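Long-range contact in formate-dependent phosphoribosylglycinamide formyltransferase (Mycobacterium tuberculosis H37Rv, PDB 6KHR), which is a member of the ATP-grasp family, a two-chain protein whose central part is an ATP-grasp domain: residues Leu284-Glu293 and Asp305-Ser313. Numbering follows the deposited sequence.
Sequences LGGRGVFGVE and DVTVCPAGS
Gly291 and Thr307 form a hydrogen-bonded pair in the antiparallel hairpin of strands 288-297 and 300-307, at one margin of the large antiparallel sheet of the ATP-grasp fold. Gly291 N reaches Thr307 O over 3.0 Å, nearly straight at 172°, and Thr307 N returns to Gly291 O at 2.9 Å; both donors lie in the carbonyl planes. The same Gly291 O also receives a CA-H...O contact from Val306, so that two neighbouring residues of the partner strand converge on one oxygen. Further along, Glu293 N donates to Asp305 O at 2.6 Å, tilted from the carbonyl plane, whereas the return bond from Asp305 N to Glu293 O is weak.

Between these pairs, Val292 and Val306 turn their side chains to one face, where their CG2 methyls meet at 3.9 Å. The CG2 of Val306, placed opposite its backbone N, also approaches Leu284 CD1 and comes to the edge of the Phe290 ring, near its plane. Where the second strand ends, Val308 CG1 meets Phe290 CE2 obliquely at 4.1 Å. Helices 267-284 and 122-129 cover this apolar face, Ile280 and Thr128 both touching Val306.

The other face, with Glu293, Asp305 and Thr307, is more polar. Glu293 CB packs against Asp305 CB at 4.0 Å, and a bend at chi2 (-55°) turns the carboxylate out of an extended course; its OE1 is hydrogen-bonded to Thr227 and its OE2 to His249. Ser313 OG hydrogen-bonds to the same Thr227 hydroxyl, connecting the far end of 305-313 to strand 224-235. The turn away from the sheet begins with an ST turn, in which Cys309 N donates to Thr307 OG1 at 2.9 Å.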
ATOM      1  N   LEU A 284     -27.167  -4.078   7.713  1.00 41.27           N
ATOM      2  CA  LEU A 284     -26.933  -3.639   6.342  1.00 50.88           C
ATOM      3  C   LEU A 284     -26.758  -4.828   5.405  1.00 47.75           C
ATOM      4  O   LEU A 284     -27.314  -4.836   4.303  1.00 53.02           O
ATOM      5  CB  LEU A 284     -25.720  -2.707   6.279  1.00 57.02           C
ATOM      6  CG  LEU A 284     -25.914  -1.396   7.046  1.00 50.35           C
ATOM      7  CD1 LEU A 284     -24.586  -0.674   7.227  1.00 34.76           C
ATOM      8  CD2 LEU A 284     -26.948  -0.497   6.370  1.00 43.94           C
ATOM      9  N   GLY A 285     -26.012  -5.848   5.832  1.00 45.61           N
ATOM     10  CA  GLY A 285     -25.805  -7.036   5.019  1.00 46.44           C
ATOM     11  C   GLY A 285     -24.876  -6.794   3.837  1.00 47.29           C
ATOM     12  O   GLY A 285     -24.422  -5.685   3.561  1.00 52.48           O
ATOM     13  N   GLY A 286     -24.580  -7.879   3.137  1.00 47.82           N
ATOM     14  CA  GLY A 286     -23.706  -7.823   1.983  1.00 40.12           C
ATOM     15  C   GLY A 286     -22.247  -7.810   2.371  1.00 51.12           C
ATOM     16  O   GLY A 286     -21.864  -7.612   3.524  1.00 57.59           O
ATOM     17  N   ARG A 287     -21.409  -8.020   1.369  1.00 53.04           N
ATOM     18  CA  ARG A 287     -19.972  -7.940   1.556  1.00 46.00           C
ATOM     19  C   ARG A 287     -19.512  -6.482   1.592  1.00 40.06           C
ATOM     20  O   ARG A 287     -20.143  -5.597   1.017  1.00 44.63           O
ATOM     21  CB  ARG A 287     -19.261  -8.700   0.440  1.00 37.50           C
ATOM     22  CG  ARG A 287     -18.634 -10.003   0.900  1.00 34.03           C
ATOM     23  CD  ARG A 287     -18.406 -10.956  -0.245  1.00 46.24           C
ATOM     24  NE  ARG A 287     -18.120 -10.260  -1.491  1.00 57.02           N
ATOM     25  CZ  ARG A 287     -18.501 -10.693  -2.687  1.00 65.16           C
ATOM     26  NH1 ARG A 287     -19.201 -11.809  -2.793  1.00 64.19           N
ATOM     27  NH2 ARG A 287     -18.190 -10.004  -3.775  1.00 61.67           N
ATOM     28  N   GLY A 288     -18.412  -6.231   2.278  1.00 44.27           N
ATOM     29  CA  GLY A 288     -17.858  -4.895   2.266  1.00 43.94           C
ATOM     30  C   GLY A 288     -16.980  -4.621   3.466  1.00 34.20           C
ATOM     31  O   GLY A 288     -16.747  -5.478   4.316  1.00 41.66           O
ATOM     32  N   VAL A 289     -16.479  -3.393   3.497  1.00 44.14           N
ATOM     33  CA  VAL A 289     -15.701  -2.882   4.609  1.00 42.46           C
ATOM     34  C   VAL A 289     -16.477  -1.714   5.181  1.00 34.87           C
ATOM     35  O   VAL A 289     -16.796  -0.760   4.459  1.00 46.62           O
ATOM     36  CB  VAL A 289     -14.289  -2.444   4.190  1.00 38.67           C
ATOM     37  CG1 VAL A 289     -13.622  -1.813   5.331  1.00 42.54           C
ATOM     38  CG2 VAL A 289     -13.489  -3.637   3.773  1.00 33.41           C
ATOM     39  N   PHE A 290     -16.807  -1.796   6.453  1.00 46.15           N
ATOM     40  CA  PHE A 290     -17.652  -0.797   7.082  1.00 49.53           C
ATOM     41  C   PHE A 290     -16.857  -0.103   8.172  1.00 45.96           C
ATOM     42  O   PHE A 290     -16.117  -0.749   8.919  1.00 49.44           O
ATOM     43  CB  PHE A 290     -18.926  -1.435   7.657  1.00 46.16           C
ATOM     44  CG  PHE A 290     -19.800  -2.100   6.626  1.00 39.02           C
ATOM     45  CD1 PHE A 290     -19.441  -3.323   6.064  1.00 44.18           C
ATOM     46  CD2 PHE A 290     -20.993  -1.508   6.226  1.00 49.78           C
ATOM     47  CE1 PHE A 290     -20.242  -3.932   5.122  1.00 45.32           C
ATOM     48  CE2 PHE A 290     -21.805  -2.120   5.272  1.00 48.96           C
ATOM     49  CZ  PHE A 290     -21.424  -3.334   4.724  1.00 49.49           C
ATOM     50  N   GLY A 291     -16.992   1.226   8.234  1.00 38.90           N
ATOM     51  CA  GLY A 291     -16.447   2.000   9.319  1.00 37.03           C
ATOM     52  C   GLY A 291     -17.574   2.399  10.252  1.00 50.38           C
ATOM     53  O   GLY A 291     -18.539   3.055   9.839  1.00 49.67           O
ATOM     54  N   VAL A 292     -17.471   1.966  11.495  1.00 46.44           N
ATOM     55  CA  VAL A 292     -18.539   2.205  12.458  1.00 51.17           C
ATOM     56  C   VAL A 292     -18.021   3.212  13.457  1.00 42.75           C
ATOM     57  O   VAL A 292     -17.008   2.967  14.128  1.00 32.78           O
ATOM     58  CB  VAL A 292     -18.994   0.919  13.156  1.00 43.25           C
ATOM     59  CG1 VAL A 292     -19.877   1.257  14.328  1.00 41.35           C
ATOM     60  CG2 VAL A 292     -19.725   0.053  12.198  1.00 43.87           C
ATOM     61  N   GLU A 293     -18.715   4.337  13.562  1.00 35.15           N
ATOM     62  CA  GLU A 293     -18.270   5.427  14.407  1.00 37.80           C
ATOM     63  C   GLU A 293     -18.892   5.318  15.789  1.00 40.26           C
ATOM     64  O   GLU A 293     -20.113   5.158  15.920  1.00 36.70           O
ATOM     65  CB  GLU A 293     -18.597   6.768  13.754  1.00 47.72           C
ATOM     66  CG  GLU A 293     -17.708   7.065  12.553  1.00 61.44           C
ATOM     67  CD  GLU A 293     -16.207   7.011  12.887  1.00 77.07           C
ATOM     68  OE1 GLU A 293     -15.394   6.786  11.964  1.00 83.56           O
ATOM     69  OE2 GLU A 293     -15.832   7.202  14.065  1.00 84.89           O
ATOM     70  N   ASP A 305     -22.338   6.762  13.930  1.00 51.02           N
ATOM     71  CA  ASP A 305     -22.510   6.699  12.482  1.00 40.91           C
ATOM     72  C   ASP A 305     -21.866   5.433  11.922  1.00 44.17           C
ATOM     73  O   ASP A 305     -21.116   4.733  12.605  1.00 39.46           O
ATOM     74  CB  ASP A 305     -21.917   7.932  11.807  1.00 32.78           C
ATOM     75  CG  ASP A 305     -22.469   8.150  10.431  1.00 55.48           C
ATOM     76  OD1 ASP A 305     -23.454   7.458  10.080  1.00 65.80           O
ATOM     77  OD2 ASP A 305     -21.918   8.998   9.699  1.00 65.68           O
ATOM     78  N   VAL A 306     -22.159   5.163  10.652  1.00 36.31           N
ATOM     79  CA  VAL A 306     -21.479   4.134   9.877  1.00 49.93           C
ATOM     80  C   VAL A 306     -21.360   4.602   8.431  1.00 47.89           C
ATOM     81  O   VAL A 306     -22.305   5.165   7.868  1.00 49.90           O
ATOM     82  CB  VAL A 306     -22.203   2.767   9.960  1.00 55.77           C
ATOM     83  CG1 VAL A 306     -23.661   2.888   9.552  1.00 50.09           C
ATOM     84  CG2 VAL A 306     -21.473   1.713   9.106  1.00 52.16           C
ATOM     85  N   THR A 307     -20.194   4.361   7.827  1.00 52.13           N
ATOM     86  CA  THR A 307     -19.997   4.626   6.409  1.00 56.37           C
ATOM     87  C   THR A 307     -19.552   3.377   5.655  1.00 53.93           C
ATOM     88  O   THR A 307     -18.734   2.592   6.146  1.00 57.19           O
ATOM     89  CB  THR A 307     -18.972   5.711   6.184  1.00 59.41           C
ATOM     90  OG1 THR A 307     -18.710   5.804   4.781  1.00 81.53           O
ATOM     91  CG2 THR A 307     -17.690   5.387   6.912  1.00 47.30           C
ATOM     92  N   VAL A 308     -20.072   3.228   4.435  1.00 53.63           N
ATOM     93  CA  VAL A 308     -19.708   2.128   3.547  1.00 63.52           C
ATOM     94  C   VAL A 308     -18.459   2.467   2.739  1.00 60.78           C
ATOM     95  O   VAL A 308     -18.075   1.718   1.832  1.00 62.24           O
ATOM     96  CB  VAL A 308     -20.875   1.773   2.604  1.00 71.03           C
ATOM     97  CG1 VAL A 308     -22.158   1.505   3.389  1.00 62.56           C
ATOM     98  CG2 VAL A 308     -21.078   2.878   1.561  1.00 65.20           C
ATOM     99  N   CYS A 309     -17.807   3.585   3.061  1.00 67.26           N
ATOM    100  CA  CYS A 309     -16.613   4.050   2.355  1.00 78.79           C
ATOM    101  C   CYS A 309     -15.431   4.193   3.312  1.00 91.11           C
ATOM    102  O   CYS A 309     -15.614   4.547   4.478  1.00 86.42           O
ATOM    103  CB  CYS A 309     -16.872   5.401   1.673  1.00 84.81           C
ATOM    104  SG  CYS A 309     -18.436   5.534   0.763  1.00 91.82           S
ATOM    105  N   PRO A 310     -14.188   3.953   2.841  1.00113.73           N
ATOM    106  CA  PRO A 310     -13.037   3.978   3.758  1.00119.96           C
ATOM    107  C   PRO A 310     -12.809   5.340   4.388  1.00126.57           C
ATOM    108  O   PRO A 310     -12.426   6.296   3.708  1.00137.88           O
ATOM    109  CB  PRO A 310     -11.858   3.578   2.859  1.00122.19           C
ATOM    110  CG  PRO A 310     -12.287   3.980   1.484  1.00125.07           C
ATOM    111  CD  PRO A 310     -13.774   3.742   1.442  1.00122.81           C
ATOM    112  N   ALA A 311     -13.023   5.428   5.699  1.00124.25           N
ATOM    113  CA  ALA A 311     -12.946   6.706   6.394  1.00121.58           C
ATOM    114  C   ALA A 311     -11.530   7.276   6.368  1.00103.30           C
ATOM    115  O   ALA A 311     -10.538   6.549   6.259  1.00 98.65           O
ATOM    116  CB  ALA A 311     -13.421   6.553   7.842  1.00121.62           C
ATOM    117  N   GLY A 312     -11.452   8.604   6.455  1.00 84.72           N
ATOM    118  CA  GLY A 312     -10.175   9.259   6.619  1.00 61.40           C
ATOM    119  C   GLY A 312      -9.359   8.705   7.773  1.00 56.74           C
ATOM    120  O   GLY A 312      -8.132   8.611   7.677  1.00 56.25           O
ATOM    121  N   SER A 313     -10.020   8.306   8.869  1.00 45.83           N
ATOM    122  CA  SER A 313      -9.247   7.760   9.984  1.00 38.95           C
ATOM    123  C   SER A 313      -8.597   6.419   9.653  1.00 43.91           C
ATOM    124  O   SER A 313      -7.602   6.059  10.293  1.00 52.33           O
ATOM    125  CB  SER A 313     -10.112   7.601  11.228  1.00 34.15           C
ATOM    126  OG  SER A 313     -11.085   6.605  11.030  1.00 49.80           O
TER